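Local coordinates for protein endoglucanase (Clostridium thermocellum, PDB 2E4T) that is an endoglucanase that cleaves beta-1,4-glucan chains such as cellulose and probably xyloglucan, here as the family 44 domain of a longer protein, at residues A[45-50]-A[56-61]. Residues are numbered along the deposited sequence; the frame is centred on the assembly and turned at random.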
ATOM      1  N   GLY A  45       1.459 -10.630   1.423  1.00  6.46           N
ATOM      2  CA  GLY A  45       2.616 -10.915   2.218  1.00  6.53           C
ATOM      3  C   GLY A  45       3.022 -12.392   2.161  1.00  5.48           C
ATOM      4  O   GLY A  45       2.437 -13.195   1.418  1.00  5.63           O
ATOM      5  N   ASN A  46       4.054 -12.729   2.937  1.00  5.82           N
ATOM      6  CA  ASN A  46       4.752 -14.004   2.729  1.00  5.71           C
ATOM      7  C   ASN A  46       3.812 -15.212   2.819  1.00  5.74           C
ATOM      8  O   ASN A  46       3.990 -16.174   2.036  1.00  6.45           O
ATOM      9  CB  ASN A  46       5.841 -14.170   3.785  1.00  6.25           C
ATOM     10  CG  ASN A  46       6.980 -13.214   3.582  1.00  6.34           C
ATOM     11  OD1 ASN A  46       7.112 -12.599   2.503  1.00  7.35           O
ATOM     12  ND2 ASN A  46       7.884 -13.123   4.583  1.00  7.53           N
ATOM     13  N   ARG A  47       2.845 -15.218   3.739  1.00  5.52           N
ATOM     14  CA  ARG A  47       2.022 -16.401   3.920  1.00  6.20           C
ATOM     15  C   ARG A  47       1.132 -16.652   2.720  1.00  5.52           C
ATOM     16  O   ARG A  47       0.577 -17.788   2.599  1.00  6.37           O
ATOM     17  CB  ARG A  47       1.143 -16.283   5.151  1.00  6.76           C
ATOM     18  CG  ARG A  47       1.775 -16.801   6.419  1.00  7.74           C
ATOM     19  CD  ARG A  47       1.683 -18.329   6.448  1.00  7.56           C
ATOM     20  NE  ARG A  47       2.267 -18.843   7.686  1.00  7.88           N
ATOM     21  CZ  ARG A  47       2.031 -20.092   8.099  1.00  7.56           C
ATOM     22  NH1 ARG A  47       1.320 -20.948   7.359  1.00  7.94           N
ATOM     23  NH2 ARG A  47       2.549 -20.506   9.274  1.00  8.64           N
ATOM     24  N   THR A  48       0.905 -15.673   1.852  1.00  5.24           N
ATOM     25  CA  THR A  48      -0.030 -15.873   0.769  1.00  5.43           C
ATOM     26  C   THR A  48       0.561 -16.608  -0.454  1.00  5.22           C
ATOM     27  O   THR A  48      -0.201 -17.120  -1.258  1.00  5.80           O
ATOM     28  CB  THR A  48      -0.706 -14.555   0.343  1.00  5.68           C
ATOM     29  OG1 THR A  48       0.238 -13.669  -0.239  1.00  6.06           O
ATOM     30  CG2 THR A  48      -1.429 -13.922   1.528  1.00  6.77           C
ATOM     31  N   THR A  49       1.896 -16.727  -0.528  1.00  5.18           N
ATOM     32  CA  THR A  49       2.490 -17.369  -1.702  1.00  5.00           C
ATOM     33  C   THR A  49       2.069 -18.836  -1.852  1.00  5.25           C
ATOM     34  O   THR A  49       1.772 -19.305  -2.941  1.00  5.76           O
ATOM     35  CB  THR A  49       4.021 -17.231  -1.618  1.00  5.66           C
ATOM     36  OG1 THR A  49       4.360 -15.853  -1.731  1.00  5.46           O
ATOM     37  CG2 THR A  49       4.712 -18.077  -2.707  1.00  5.71           C
ATOM     38  N   GLY A  50       2.077 -19.554  -0.704  1.00  5.14           N
ATOM     39  CA  GLY A  50       1.784 -20.983  -0.718  1.00  5.61           C
ATOM     40  C   GLY A  50       0.384 -21.332  -0.238  1.00  5.07           C
ATOM     41  O   GLY A  50       0.096 -22.492   0.064  1.00  5.48           O
ATOM     42  N   ASN A  56      -7.254 -24.318   2.368  1.00  5.75           N
ATOM     43  CA  ASN A  56      -6.854 -23.242   3.286  1.00  6.00           C
ATOM     44  C   ASN A  56      -5.498 -23.435   3.967  1.00  5.79           C
ATOM     45  O   ASN A  56      -5.151 -22.581   4.801  1.00  6.60           O
ATOM     46  CB  ASN A  56      -7.938 -22.904   4.302  1.00  6.17           C
ATOM     47  CG  ASN A  56      -9.210 -22.515   3.610  1.00  6.04           C
ATOM     48  OD1 ASN A  56      -9.284 -21.453   2.953  1.00  6.48           O
ATOM     49  ND2 ASN A  56     -10.220 -23.358   3.713  1.00  7.21           N
ATOM     50  N   PHE A  57      -4.753 -24.475   3.620  1.00  5.87           N
ATOM     51  CA  PHE A  57      -3.420 -24.606   4.174  1.00  5.88           C
ATOM     52  C   PHE A  57      -2.485 -23.592   3.524  1.00  5.86           C
ATOM     53  O   PHE A  57      -2.729 -23.086   2.414  1.00  6.07           O
ATOM     54  CB  PHE A  57      -2.893 -26.032   3.982  1.00  6.63           C
ATOM     55  CG  PHE A  57      -3.762 -27.066   4.663  1.00  7.06           C
ATOM     56  CD1 PHE A  57      -4.091 -26.957   5.997  1.00  8.93           C
ATOM     57  CD2 PHE A  57      -4.182 -28.215   3.980  1.00  8.09           C
ATOM     58  CE1 PHE A  57      -4.853 -27.923   6.631  1.00 10.88           C
ATOM     59  CE2 PHE A  57      -4.957 -29.186   4.583  1.00  9.03           C
ATOM     60  CZ  PHE A  57      -5.286 -29.034   5.914  1.00 11.36           C
ATOM     61  N   SER A  58      -1.373 -23.321   4.209  1.00  5.78           N
ATOM     62  CA  SER A  58      -0.372 -22.398   3.691  1.00  5.81           C
ATOM     63  C   SER A  58       0.957 -22.731   4.386  1.00  5.59           C
ATOM     64  O   SER A  58       0.993 -23.533   5.325  1.00  6.04           O
ATOM     65  CB  SER A  58      -0.743 -20.923   3.958  1.00  5.85           C
ATOM     66  OG  SER A  58      -0.811 -20.649   5.352  1.00  6.30           O
ATOM     67  N   ASN A  59       2.037 -22.081   3.905  1.00  5.68           N
ATOM     68  CA  ASN A  59       3.372 -22.404   4.378  1.00  5.62           C
ATOM     69  C   ASN A  59       4.078 -21.137   4.850  1.00  5.76           C
ATOM     70  O   ASN A  59       4.078 -20.091   4.194  1.00  6.21           O
ATOM     71  CB  ASN A  59       4.164 -23.108   3.252  1.00  5.77           C
ATOM     72  CG  ASN A  59       5.430 -23.775   3.791  1.00  5.73           C
ATOM     73  OD1 ASN A  59       6.449 -23.099   4.024  1.00  6.13           O
ATOM     74  ND2 ASN A  59       5.361 -25.083   4.059  1.00  6.03           N
ATOM     75  N   ALA A  60       4.716 -21.267   6.018  1.00  6.07           N
ATOM     76  CA  ALA A  60       5.423 -20.144   6.644  1.00  6.39           C
ATOM     77  C   ALA A  60       6.712 -19.776   5.910  1.00  6.33           C
ATOM     78  O   ALA A  60       7.245 -18.645   6.120  1.00  6.76           O
ATOM     79  CB  ALA A  60       5.796 -20.507   8.059  1.00  6.96           C
ATOM     80  N   GLY A  61       7.260 -20.691   5.133  1.00  6.38           N
ATOM     81  CA  GLY A  61       8.587 -20.442   4.546  1.00  6.24           C
ATOM     82  C   GLY A  61       9.601 -20.164   5.640  1.00  6.16           C
ATOM     83  O   GLY A  61       9.546 -20.709   6.763  1.00  6.59           O
TER
HETATM   84  O   HOH W   1       2.325 -19.816   2.100  1.00  6.02           O
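Arg47 lays its guanidinium flat against the backbone of the 56-61 segment, with Ala60 N 3.5 Å above the plane, over the centre of the group, and Ala60 CB 3.5 Å from NH2. The side chain reaches this place by bending at its second torsion (chi2 -79°) and then running straight through CD, which comes 3.7 Å from Asn59 O. At the edge of the group, NH1 donates to Ser58 OG at 2.9 Å, through a bond that is only moderately straight (142°) and leaves the guanidinium plane by 18°. Ser58 OG is swung back over its own main chain, within reach of NH1. That nitrogen is shared between Ser58 OG and the carboxylate of Asp69, on neighbouring strand 67-69, with which it forms a salt bridge.

A water between the two backbones illustrates how they can be joined without direct bonds: it donates to Arg47 O at 2.7 Å and accepts from Gly50 N and Asn59 N. Asn59 OD1 accepts from Gly61 N, forming an Asx turn just past strand 58-59.

Thus the loop following strand 40-43 of the TIM-like barrel is joined to strand 58-59, an outer strand of the small antiparallel sheet completed by 67-69 and 121-122, while Tyr71 and Leu72 of helix 71-75 pack against Arg47.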